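Local coordinates for protein aminotransferase (PDB 4GRX) that probably transfers amino groups between amines and keto or aldehyde acceptors, as a pyridoxal-phosphate-dependent class III omega-aminotransferase, at residues 151-157 and 227-233; 414-418 and 459-464. All blocks are in the same frame, centred on the assembly; numbering follows the deposited sequence.

From the N terminus, the first contact closes a long loop: after strand 154-158 the chain builds strand 188-191 and helix 206-224, then returns to lay strand 229-234 alongside strand 154-158. Interaction 1 thus joins two neighbouring strands of the seven-stranded sheet that forms the core of the large domain. Interaction 2 closes a shorter loop near the C terminus, where the last helix, 443-463, comes back against helix 411-421. The two loops follow in series, neither nesting nor crossing. Their centres are about 43 Å apart on opposite sides of the chain's centre, so one ties the sheet core together and the other the C-terminal helices.

Interaction 1. Residues 151-157 and 227-233; sequences QKRKILT and DTIAGFF
Leu156 pairs with Phe232 and Lys154 with Ile229 as neighbouring parallel strands in the large-domain sheet of a fold-type I pyridoxal-phosphate enzyme. A beta bulge shifts the register between Lys154 and Ile155; Lys154 O accepts from Ala230 N at 2.7 Å and weakly from Gly231 N. Beyond it, Leu156 N points almost straight at Gly231 O (172° at the hydrogen), while Phe233 N binds Leu156 O. Before it, Thr228 O takes Lys154 N in the carbonyl plane and Arg153 N from above that plane. Apolar side chains suit this buried sheet and pack on both faces: Leu156 CG lies 3.7 Å from Ile229 CG2, and on the other face Ile155 CG2 meets Phe233 CD1 at 3.9 Å, where Ile155 also packs on Val137, and Phe233 on Met136, of helix 129-146. Lys154 runs extended beside Thr228, pointing the same way; its NZ bonds Thr228 OG1 at 2.8 Å and forms a salt bridge with Glu224. An alanine here is likely to leave Glu224 without this charged mate and Thr228 OG1 without this donor. Lys152 bends at its last torsion (chi4 83°), bringing NZ, held most strongly by Ala226 O and also bonded to Asp262 O, within 2.9 Å of Ile229 O.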
loop_
_atom_site.group_PDB
_atom_site.type_symbol
_atom_site.label_atom_id
_atom_site.label_comp_id
_atom_site.label_asym_id
_atom_site.label_seq_id
_atom_site.Cartn_x
_atom_site.Cartn_y
_atom_site.Cartn_z
ATOM N N GLN A 151 -5.268 -22.641 -13.828
ATOM C CA GLN A 151 -5.285 -21.827 -15.045
ATOM C C GLN A 151 -6.339 -20.715 -14.967
ATOM O O GLN A 151 -6.363 -19.805 -15.807
ATOM C CB GLN A 151 -5.452 -22.714 -16.286
ATOM C CG GLN A 151 -6.868 -23.226 -16.541
ATOM C CD GLN A 151 -7.314 -24.353 -15.616
ATOM O OE1 GLN A 151 -6.609 -24.743 -14.686
ATOM N NE2 GLN A 151 -8.493 -24.891 -15.882
ATOM N N LYS A 152 -7.189 -20.766 -13.935
ATOM C CA LYS A 152 -8.253 -19.766 -13.771
ATOM C C LYS A 152 -7.701 -18.473 -13.188
ATOM O O LYS A 152 -7.867 -18.201 -11.988
ATOM C CB LYS A 152 -9.384 -20.307 -12.903
ATOM C CG LYS A 152 -10.698 -19.560 -13.059
ATOM C CD LYS A 152 -11.846 -20.387 -12.481
ATOM C CE LYS A 152 -13.116 -19.566 -12.308
ATOM N NZ LYS A 152 -13.915 -19.454 -13.556
ATOM N N ARG A 153 -7.068 -17.676 -14.048
ATOM C CA ARG A 153 -6.278 -16.541 -13.594
ATOM C C ARG A 153 -6.625 -15.196 -14.219
ATOM O O ARG A 153 -6.337 -14.147 -13.618
ATOM C CB ARG A 153 -4.807 -16.833 -13.819
ATOM C CG ARG A 153 -4.286 -17.983 -12.983
ATOM C CD ARG A 153 -2.817 -18.211 -13.264
ATOM N NE ARG A 153 -1.994 -17.104 -12.813
ATOM C CZ ARG A 153 -1.642 -16.895 -11.546
ATOM N NH1 ARG A 153 -2.051 -17.717 -10.586
ATOM N NH2 ARG A 153 -0.882 -15.855 -11.228
ATOM N N LYS A 154 -7.230 -15.213 -15.410
ATOM C CA LYS A 154 -7.523 -13.958 -16.142
ATOM C C LYS A 154 -8.434 -13.025 -15.344
ATOM O O LYS A 154 -9.268 -13.485 -14.578
ATOM C CB LYS A 154 -8.101 -14.228 -17.538
ATOM C CG LYS A 154 -7.109 -14.886 -18.493
ATOM C CD LYS A 154 -7.791 -15.575 -19.663
ATOM C CE LYS A 154 -6.791 -16.427 -20.443
ATOM N NZ LYS A 154 -7.432 -17.321 -21.451
ATOM N N ILE A 155 -8.249 -11.716 -15.522
ATOM C CA ILE A 155 -9.007 -10.695 -14.791
ATOM C C ILE A 155 -9.710 -9.772 -15.782
ATOM O O ILE A 155 -9.055 -9.138 -16.629
ATOM C CB ILE A 155 -8.099 -9.870 -13.833
ATOM C CG1 ILE A 155 -7.476 -10.747 -12.738
ATOM C CG2 ILE A 155 -8.861 -8.706 -13.216
ATOM C CD1 ILE A 155 -8.463 -11.399 -11.790
ATOM N N LEU A 156 -11.038 -9.690 -15.663
ATOM C CA LEU A 156 -11.847 -8.812 -16.522
ATOM C C LEU A 156 -12.144 -7.484 -15.851
ATOM O O LEU A 156 -12.646 -7.453 -14.730
ATOM C CB LEU A 156 -13.162 -9.492 -16.904
ATOM C CG LEU A 156 -13.119 -10.962 -17.336
ATOM C CD1 LEU A 156 -14.518 -11.498 -17.603
ATOM C CD2 LEU A 156 -12.258 -11.145 -18.579
ATOM N N THR A 157 -11.810 -6.391 -16.544
ATOM C CA THR A 157 -12.192 -5.021 -16.136
ATOM C C THR A 157 -12.715 -4.243 -17.339
ATOM O O THR A 157 -12.899 -4.822 -18.412
ATOM C CB THR A 157 -11.054 -4.256 -15.422
ATOM O OG1 THR A 157 -9.859 -4.269 -16.208
ATOM C CG2 THR A 157 -10.754 -4.874 -14.058
ATOM N N ASP A 227 -12.860 -21.397 -17.619
ATOM C CA ASP A 227 -11.854 -22.033 -16.773
ATOM C C ASP A 227 -10.551 -21.276 -16.721
ATOM O O ASP A 227 -9.665 -21.653 -15.946
ATOM C CB ASP A 227 -11.561 -23.459 -17.225
ATOM C CG ASP A 227 -12.706 -24.407 -16.942
ATOM O OD1 ASP A 227 -13.696 -23.989 -16.291
ATOM O OD2 ASP A 227 -12.619 -25.578 -17.376
ATOM N N THR A 228 -10.413 -20.226 -17.533
ATOM C CA THR A 228 -9.207 -19.394 -17.480
ATOM C C THR A 228 -9.453 -18.002 -16.882
ATOM O O THR A 228 -8.507 -17.212 -16.737
ATOM C CB THR A 228 -8.513 -19.264 -18.856
ATOM O OG1 THR A 228 -9.309 -18.455 -19.734
ATOM C CG2 THR A 228 -8.262 -20.633 -19.483
ATOM N N ILE A 229 -10.710 -17.713 -16.509
ATOM C CA ILE A 229 -11.057 -16.382 -16.001
ATOM C C ILE A 229 -11.376 -16.404 -14.520
ATOM O O ILE A 229 -12.305 -17.082 -14.092
ATOM C CB ILE A 229 -12.220 -15.748 -16.782
ATOM C CG1 ILE A 229 -11.784 -15.467 -18.217
ATOM C CG2 ILE A 229 -12.667 -14.456 -16.113
ATOM C CD1 ILE A 229 -12.913 -15.604 -19.214
ATOM N N ALA A 230 -10.612 -15.624 -13.759
ATOM C CA ALA A 230 -10.617 -15.669 -12.297
ATOM C C ALA A 230 -11.585 -14.687 -11.656
ATOM O O ALA A 230 -12.056 -14.931 -10.536
ATOM C CB ALA A 230 -9.213 -15.432 -11.762
ATOM N N GLY A 231 -11.870 -13.584 -12.348
ATOM C CA GLY A 231 -12.716 -12.542 -11.786
ATOM C C GLY A 231 -13.108 -11.417 -12.731
ATOM O O GLY A 231 -12.554 -11.275 -13.826
ATOM N N PHE A 232 -14.082 -10.623 -12.276
ATOM C CA PHE A 232 -14.582 -9.436 -12.969
ATOM C C PHE A 232 -14.711 -8.338 -11.928
ATOM O O PHE A 232 -15.460 -8.471 -10.948
ATOM C CB PHE A 232 -15.956 -9.730 -13.591
ATOM C CG PHE A 232 -16.654 -8.522 -14.177
ATOM C CD1 PHE A 232 -17.411 -7.671 -13.377
ATOM C CD2 PHE A 232 -16.585 -8.255 -15.542
ATOM C CE1 PHE A 232 -18.064 -6.565 -13.921
ATOM C CE2 PHE A 232 -17.232 -7.159 -16.091
ATOM C CZ PHE A 232 -17.968 -6.302 -15.277
ATOM N N PHE A 233 -13.963 -7.259 -12.120
ATOM C CA PHE A 233 -14.062 -6.103 -11.237
ATOM C C PHE A 233 -14.782 -4.975 -11.952
ATOM O O PHE A 233 -14.571 -4.759 -13.155
ATOM C CB PHE A 233 -12.675 -5.598 -10.845
ATOM C CG PHE A 233 -11.901 -6.534 -9.979
ATOM C CD1 PHE A 233 -11.474 -7.780 -10.467
ATOM C CD2 PHE A 233 -11.537 -6.155 -8.691
ATOM C CE1 PHE A 233 -10.740 -8.645 -9.661
ATOM C CE2 PHE A 233 -10.803 -7.012 -7.887
ATOM C CZ PHE A 233 -10.402 -8.252 -8.368
#

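Interaction 2. Residues 414-418 and 459-464; sequences RIANT and KVFAEV
Arg414 O, with Val460 CG2 resting near it, is gripped twice by Thr418, from opposite faces of its carbonyl plane: the backbone N supplies the usual helical bond, and OG1 donates a second at 2.8 Å. Thr418 OG1 stands beside its own backbone N, anti to the carbonyl carbon (chi1 -58°), folding the hydroxyl back over the preceding turn. Threonine suits the spot: its hydroxyl is tied up within the helix, while the Thr418 CG2 methyl lies 4.0 Å from Lys459 CD. From the other helix, Val460 CG1 packs 3.7 Å from Arg414 CB and also meets Ile415 CG1. Val460 CG2 touches Thr418 OG1 at 3.5 Å, the two side chains passing each other in opposite directions. Extended from CG to NE, Arg414 carries its guanidinium to the end of the last helix. There Glu463 OE2 lies in plane at the guanidinium edge, in a salt bridge whose bond from Arg414 NH1 is weak at 3.4 Å, and Val464 CG2 sits over one face. Leu409 O accepts from NE, helping fix the group's rotation. In this helix-to-helix packing the axes of segments 414-418 and 459-463 come within 10.2 Å, their N-to-C directions 137° apart, nearer antiparallel than parallel; the Ile415 side chain is about 14 Å from the bound delta-amino valeric acid. Ile415 and Thr418 also pack on Leu457 and Ala456 of helix 443-463, while Asn417 bonds Ser36 of helix 34-40.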
loop_
_atom_site.group_PDB
_atom_site.type_symbol
_atom_site.label_atom_id
_atom_site.label_comp_id
_atom_site.label_asym_id
_atom_site.label_seq_id
_atom_site.Cartn_x
_atom_site.Cartn_y
_atom_site.Cartn_z
ATOM N N ARG A 414 -5.574 24.113 -18.604
ATOM C CA ARG A 414 -6.060 25.477 -18.596
ATOM C C ARG A 414 -7.209 25.623 -17.610
ATOM O O ARG A 414 -7.275 26.614 -16.878
ATOM C CB ARG A 414 -6.499 25.901 -19.990
ATOM C CG ARG A 414 -5.359 26.276 -20.914
ATOM C CD ARG A 414 -5.916 26.608 -22.281
ATOM N NE ARG A 414 -4.875 26.553 -23.289
ATOM C CZ ARG A 414 -4.387 27.603 -23.938
ATOM N NH1 ARG A 414 -4.863 28.827 -23.715
ATOM N NH2 ARG A 414 -3.426 27.416 -24.834
ATOM N N ILE A 415 -8.090 24.627 -17.580
ATOM C CA ILE A 415 -9.239 24.659 -16.695
ATOM C C ILE A 415 -8.847 24.506 -15.212
ATOM O O ILE A 415 -9.266 25.324 -14.365
ATOM C CB ILE A 415 -10.329 23.664 -17.130
ATOM C CG1 ILE A 415 -10.859 24.058 -18.515
ATOM C CG2 ILE A 415 -11.469 23.658 -16.121
ATOM C CD1 ILE A 415 -11.855 23.087 -19.115
ATOM N N ALA A 416 -8.038 23.488 -14.915
ATOM C CA ALA A 416 -7.441 23.298 -13.589
ATOM C C ALA A 416 -6.750 24.571 -13.105
ATOM O O ALA A 416 -7.159 25.150 -12.086
ATOM C CB ALA A 416 -6.457 22.136 -13.607
ATOM N N ASN A 417 -5.740 25.016 -13.858
ATOM C CA ASN A 417 -5.018 26.265 -13.581
ATOM C C ASN A 417 -5.904 27.527 -13.368
ATOM O O ASN A 417 -5.789 28.222 -12.353
ATOM C CB ASN A 417 -3.939 26.494 -14.656
ATOM C CG ASN A 417 -2.873 25.397 -14.661
ATOM O OD1 ASN A 417 -2.503 24.879 -13.610
ATOM N ND2 ASN A 417 -2.377 25.042 -15.844
ATOM N N THR A 418 -6.802 27.803 -14.304
ATOM C CA THR A 418 -7.694 28.947 -14.167
ATOM C C THR A 418 -8.577 28.842 -12.930
ATOM O O THR A 418 -8.780 29.819 -12.246
ATOM C CB THR A 418 -8.544 29.153 -15.427
ATOM O OG1 THR A 418 -7.669 29.328 -16.544
ATOM C CG2 THR A 418 -9.419 30.381 -15.299
ATOM N N LYS A 459 -13.514 32.025 -19.499
ATOM C CA LYS A 459 -12.162 32.488 -19.764
ATOM C C LYS A 459 -11.430 31.534 -20.708
ATOM O O LYS A 459 -10.930 31.969 -21.743
ATOM C CB LYS A 459 -11.403 32.645 -18.443
ATOM C CG LYS A 459 -10.289 33.666 -18.462
ATOM C CD LYS A 459 -9.892 34.001 -17.033
ATOM C CE LYS A 459 -9.287 35.394 -16.924
ATOM N NZ LYS A 459 -8.098 35.529 -17.809
ATOM N N VAL A 460 -11.397 30.242 -20.369
ATOM C CA VAL A 460 -10.667 29.248 -21.150
ATOM C C VAL A 460 -11.253 29.029 -22.557
ATOM O O VAL A 460 -10.510 29.061 -23.546
ATOM C CB VAL A 460 -10.543 27.905 -20.399
ATOM C CG1 VAL A 460 -9.813 26.866 -21.247
ATOM C CG2 VAL A 460 -9.831 28.097 -19.065
ATOM N N PHE A 461 -12.566 28.832 -22.662
ATOM C CA PHE A 461 -13.177 28.625 -23.977
ATOM C C PHE A 461 -13.020 29.822 -24.914
ATOM O O PHE A 461 -13.050 29.671 -26.141
ATOM C CB PHE A 461 -14.650 28.164 -23.883
ATOM C CG PHE A 461 -14.829 26.802 -23.246
ATOM C CD1 PHE A 461 -13.885 25.791 -23.431
ATOM C CD2 PHE A 461 -15.950 26.524 -22.460
ATOM C CE1 PHE A 461 -14.045 24.542 -22.838
ATOM C CE2 PHE A 461 -16.120 25.270 -21.870
ATOM C CZ PHE A 461 -15.163 24.281 -22.059
ATOM N N ALA A 462 -12.841 31.010 -24.348
ATOM C CA ALA A 462 -12.637 32.197 -25.176
ATOM C C ALA A 462 -11.183 32.325 -25.615
ATOM O O ALA A 462 -10.908 32.869 -26.677
ATOM C CB ALA A 462 -13.099 33.452 -24.455
ATOM N N GLU A 463 -10.261 31.834 -24.791
ATOM C CA GLU A 463 -8.837 31.774 -25.149
ATOM C C GLU A 463 -8.626 30.813 -26.320
ATOM O O GLU A 463 -7.700 30.967 -27.108
ATOM C CB GLU A 463 -7.995 31.289 -23.961
ATOM C CG GLU A 463 -7.750 32.302 -22.845
ATOM C CD GLU A 463 -7.150 31.682 -21.572
ATOM O OE1 GLU A 463 -6.903 32.453 -20.616
ATOM O OE2 GLU A 463 -6.916 30.439 -21.501
ATOM N N VAL A 464 -9.536 29.855 -26.436
ATOM C CA VAL A 464 -9.326 28.637 -27.201
ATOM C C VAL A 464 -10.387 28.422 -28.310
ATOM O O VAL A 464 -10.548 27.304 -28.818
ATOM C CB VAL A 464 -9.247 27.450 -26.204
ATOM C CG1 VAL A 464 -9.597 26.123 -26.839
ATOM C CG2 VAL A 464 -7.872 27.374 -25.562
#